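Local coordinates for protein HIRA (Homo sapiens, PDB 5YJE) that cooperates with ASF1A as a histone chaperone to promote replication-independent chromatin assembly and is required for the periodic repression of histone gene transcription during the cell cycle, at residues B[144-155]-B[161-171]. Residues are numbered along the deposited sequence; the frame is centred on the assembly and turned at random.
Sequences YVMALTAAATLS and RQVVVVKEESL
At R161 the extended side chain brings NH1 within 3.6 Å of Y144 OH, its guanidinium turned 59° from the ring plane, although the salt bridge of this group is to D158. V165 then points CG2 at the edge of the Y144 ring, 3.7 Å from CE1, in the plane of the ring. V166 follows with CG1 lying 4.1 Å from L154 CD2, and V165 and V166, where the chain turns a corner, both face V156 in a classic beta bulge. K167 NZ forms a salt bridge with E169 and a hydrogen bond with S210, both of a second subunit in the trimer. A G1 beta bulge sets E168 and E169 together opposite L154: E168 N makes a weak bond to S155 OG, while E169 N and O pair with L154 O and N. Each bulge sets an extra residue into strand 163-170, at the edge of this chain's four-stranded antiparallel sheet, consistent with a beta-propeller blade in the C-terminal part of HIRA. S170 OG hydrogen-bonds forward to H172 N. L171 N donates almost straight (166°) to A152 O at 2.8 Å; with CG beside its own N (chi1 -74°), the isobutyl group sends CD1 to L148 CD2 and CD2 to L154 CD1. An alanine in place of L171 would lose both methyl branches and is likely to open a gap between L148 and L154.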
loop_
_atom_site.group_PDB
_atom_site.type_symbol
_atom_site.label_atom_id
_atom_site.label_comp_id
_atom_site.label_asym_id
_atom_site.label_seq_id
_atom_site.Cartn_x
_atom_site.Cartn_y
_atom_site.Cartn_z
ATOM N N TYR B 144 11.513 11.376 -9.612
ATOM C CA TYR B 144 11.583 9.994 -9.169
ATOM C C TYR B 144 13.027 9.629 -8.847
ATOM O O TYR B 144 13.935 9.861 -9.657
ATOM C CB TYR B 144 11.001 9.053 -10.228
ATOM C CG TYR B 144 9.502 9.225 -10.445
ATOM C CD1 TYR B 144 8.579 8.698 -9.544
ATOM C CD2 TYR B 144 9.012 9.915 -11.554
ATOM C CE1 TYR B 144 7.187 8.853 -9.752
ATOM C CE2 TYR B 144 7.632 10.086 -11.758
ATOM C CZ TYR B 144 6.730 9.550 -10.860
ATOM O OH TYR B 144 5.377 9.712 -11.085
ATOM N N VAL B 145 13.232 9.081 -7.655
ATOM C CA VAL B 145 14.533 8.626 -7.194
ATOM C C VAL B 145 14.443 7.130 -6.986
ATOM O O VAL B 145 13.526 6.646 -6.315
ATOM C CB VAL B 145 14.969 9.336 -5.893
ATOM C CG1 VAL B 145 16.301 8.758 -5.392
ATOM C CG2 VAL B 145 15.098 10.838 -6.134
ATOM N N MET B 146 15.387 6.405 -7.567
ATOM C CA MET B 146 15.440 4.955 -7.491
ATOM C C MET B 146 16.754 4.548 -6.837
ATOM O O MET B 146 17.822 4.991 -7.253
ATOM C CB MET B 146 15.304 4.332 -8.884
ATOM C CG MET B 146 15.391 2.816 -8.880
ATOM S SD MET B 146 15.015 2.014 -10.469
ATOM C CE MET B 146 16.356 2.454 -11.532
ATOM N N ALA B 147 16.673 3.710 -5.815
ATOM C CA ALA B 147 17.845 3.159 -5.158
ATOM C C ALA B 147 17.844 1.639 -5.306
ATOM O O ALA B 147 16.849 0.976 -4.976
ATOM C CB ALA B 147 17.873 3.563 -3.682
ATOM N N LEU B 148 18.951 1.098 -5.815
ATOM C CA LEU B 148 19.214 -0.341 -5.851
ATOM C C LEU B 148 20.283 -0.655 -4.809
ATOM O O LEU B 148 21.389 -0.106 -4.872
ATOM C CB LEU B 148 19.692 -0.785 -7.240
ATOM C CG LEU B 148 18.743 -1.371 -8.298
ATOM C CD1 LEU B 148 17.853 -0.324 -8.940
ATOM C CD2 LEU B 148 19.547 -2.057 -9.374
ATOM N N THR B 149 19.970 -1.541 -3.874
ATOM C CA THR B 149 20.834 -1.790 -2.732
ATOM C C THR B 149 21.654 -3.070 -2.904
ATOM O O THR B 149 21.393 -3.912 -3.769
ATOM C CB THR B 149 20.020 -1.857 -1.431
ATOM O OG1 THR B 149 19.127 -2.980 -1.470
ATOM C CG2 THR B 149 19.226 -0.576 -1.218
ATOM N N ALA B 150 22.679 -3.198 -2.052
ATOM C CA ALA B 150 23.542 -4.377 -2.096
ATOM C C ALA B 150 22.739 -5.658 -1.965
ATOM O O ALA B 150 23.039 -6.654 -2.624
ATOM C CB ALA B 150 24.597 -4.335 -0.988
ATOM N N ALA B 151 21.719 -5.652 -1.117
ATOM C CA ALA B 151 20.896 -6.833 -0.954
ATOM C C ALA B 151 20.070 -7.140 -2.212
ATOM O O ALA B 151 19.368 -8.155 -2.236
ATOM C CB ALA B 151 20.013 -6.659 0.284
ATOM N N ALA B 152 20.168 -6.289 -3.238
ATOM C CA ALA B 152 19.402 -6.400 -4.468
ATOM C C ALA B 152 17.909 -6.128 -4.240
ATOM O O ALA B 152 17.043 -6.822 -4.776
ATOM C CB ALA B 152 19.628 -7.753 -5.142
ATOM N N THR B 153 17.607 -5.111 -3.448
ATOM C CA THR B 153 16.279 -4.523 -3.405
ATOM C C THR B 153 16.262 -3.217 -4.190
ATOM O O THR B 153 17.286 -2.552 -4.371
ATOM C CB THR B 153 15.820 -4.251 -1.966
ATOM O OG1 THR B 153 16.707 -3.304 -1.369
ATOM C CG2 THR B 153 15.806 -5.528 -1.145
ATOM N N LEU B 154 15.071 -2.847 -4.631
ATOM C CA LEU B 154 14.873 -1.706 -5.507
ATOM C C LEU B 154 13.790 -0.843 -4.887
ATOM O O LEU B 154 12.752 -1.365 -4.455
ATOM C CB LEU B 154 14.457 -2.183 -6.915
ATOM C CG LEU B 154 14.325 -1.174 -8.067
ATOM C CD1 LEU B 154 14.386 -1.934 -9.391
ATOM C CD2 LEU B 154 13.073 -0.336 -8.021
ATOM N N SER B 155 14.024 0.461 -4.831
ATOM C CA SER B 155 13.036 1.389 -4.298
ATOM C C SER B 155 12.893 2.574 -5.235
ATOM O O SER B 155 13.852 2.994 -5.894
ATOM C CB SER B 155 13.399 1.909 -2.910
ATOM O OG SER B 155 13.388 0.888 -1.935
ATOM N N ARG B 161 5.752 14.331 -4.844
ATOM C CA ARG B 161 4.602 13.996 -4.015
ATOM C C ARG B 161 5.004 13.469 -2.643
ATOM O O ARG B 161 4.165 13.437 -1.737
ATOM C CB ARG B 161 3.705 12.975 -4.719
ATOM C CG ARG B 161 3.077 13.467 -6.021
ATOM C CD ARG B 161 2.111 12.413 -6.610
ATOM N NE ARG B 161 1.539 12.804 -7.909
ATOM C CZ ARG B 161 1.841 12.249 -9.089
ATOM N NH1 ARG B 161 2.714 11.246 -9.168
ATOM N NH2 ARG B 161 1.252 12.687 -10.202
ATOM N N GLN B 162 6.263 13.072 -2.466
ATOM C CA GLN B 162 6.749 12.501 -1.205
ATOM C C GLN B 162 6.012 11.209 -0.851
ATOM O O GLN B 162 5.691 10.942 0.309
ATOM C CB GLN B 162 6.665 13.509 -0.057
ATOM C CG GLN B 162 7.438 14.771 -0.306
ATOM C CD GLN B 162 7.225 15.776 0.803
ATOM O OE1 GLN B 162 6.496 15.512 1.771
ATOM N NE2 GLN B 162 7.875 16.926 0.690
ATOM N N VAL B 163 5.784 10.369 -1.850
ATOM C CA VAL B 163 5.173 9.072 -1.610
ATOM C C VAL B 163 6.095 8.017 -2.201
ATOM O O VAL B 163 6.842 8.288 -3.144
ATOM C CB VAL B 163 3.741 9.012 -2.198
ATOM C CG1 VAL B 163 3.779 8.992 -3.705
ATOM C CG2 VAL B 163 2.963 7.833 -1.626
ATOM N N VAL B 164 6.099 6.827 -1.599
ATOM C CA VAL B 164 6.855 5.721 -2.177
ATOM C C VAL B 164 6.135 5.251 -3.429
ATOM O O VAL B 164 4.895 5.221 -3.476
ATOM C CB VAL B 164 7.022 4.570 -1.168
ATOM C CG1 VAL B 164 5.646 4.056 -0.689
ATOM C CG2 VAL B 164 7.840 3.438 -1.775
ATOM N N VAL B 165 6.897 4.933 -4.466
ATOM C CA VAL B 165 6.343 4.328 -5.665
ATOM C C VAL B 165 6.583 2.831 -5.683
ATOM O O VAL B 165 5.663 2.046 -5.910
ATOM C CB VAL B 165 6.920 4.999 -6.924
ATOM C CG1 VAL B 165 6.400 4.307 -8.153
ATOM C CG2 VAL B 165 6.573 6.476 -6.930
ATOM N N VAL B 166 7.818 2.417 -5.418
ATOM C CA VAL B 166 8.175 1.009 -5.325
ATOM C C VAL B 166 8.877 0.795 -3.992
ATOM O O VAL B 166 9.902 1.434 -3.719
ATOM C CB VAL B 166 9.082 0.568 -6.486
ATOM C CG1 VAL B 166 9.349 -0.916 -6.395
ATOM C CG2 VAL B 166 8.468 0.938 -7.837
ATOM N N LYS B 167 8.354 -0.123 -3.182
ATOM C CA LYS B 167 8.827 -0.348 -1.818
ATOM C C LYS B 167 9.694 -1.601 -1.767
ATOM O O LYS B 167 9.175 -2.713 -1.665
ATOM C CB LYS B 167 7.641 -0.455 -0.862
ATOM C CG LYS B 167 7.994 -0.853 0.573
ATOM C CD LYS B 167 8.817 0.207 1.264
ATOM C CE LYS B 167 9.118 -0.143 2.730
ATOM N NZ LYS B 167 7.898 -0.242 3.579
ATOM N N GLU B 168 11.013 -1.412 -1.823
ATOM C CA GLU B 168 12.019 -2.453 -1.546
ATOM C C GLU B 168 11.687 -3.810 -2.187
ATOM O O GLU B 168 11.610 -4.837 -1.516
ATOM C CB GLU B 168 12.219 -2.632 -0.037
ATOM C CG GLU B 168 13.119 -1.596 0.626
ATOM C CD GLU B 168 12.547 -1.076 1.947
ATOM O OE1 GLU B 168 12.302 0.149 2.029
ATOM O OE2 GLU B 168 12.332 -1.883 2.894
ATOM N N GLU B 169 11.524 -3.810 -3.507
ATOM C CA GLU B 169 11.233 -5.050 -4.228
ATOM C C GLU B 169 12.516 -5.810 -4.473
ATOM O O GLU B 169 13.458 -5.270 -5.058
ATOM C CB GLU B 169 10.546 -4.765 -5.556
ATOM C CG GLU B 169 9.161 -4.259 -5.352
ATOM C CD GLU B 169 8.250 -5.295 -4.689
ATOM O OE1 GLU B 169 8.311 -6.492 -5.059
ATOM O OE2 GLU B 169 7.464 -4.896 -3.810
ATOM N N SER B 170 12.553 -7.066 -4.054
ATOM C CA SER B 170 13.701 -7.894 -4.383
ATOM C C SER B 170 13.832 -8.063 -5.896
ATOM O O SER B 170 12.838 -8.194 -6.624
ATOM C CB SER B 170 13.597 -9.257 -3.719
ATOM O OG SER B 170 14.716 -10.039 -4.108
ATOM N N LEU B 171 15.070 -8.002 -6.370
ATOM C CA LEU B 171 15.397 -8.326 -7.751
ATOM C C LEU B 171 15.718 -9.805 -7.946
ATOM O O LEU B 171 16.167 -10.196 -9.029
ATOM C CB LEU B 171 16.569 -7.462 -8.236
ATOM C CG LEU B 171 16.275 -5.992 -8.524
ATOM C CD1 LEU B 171 17.537 -5.312 -9.054
ATOM C CD2 LEU B 171 15.179 -5.889 -9.555
#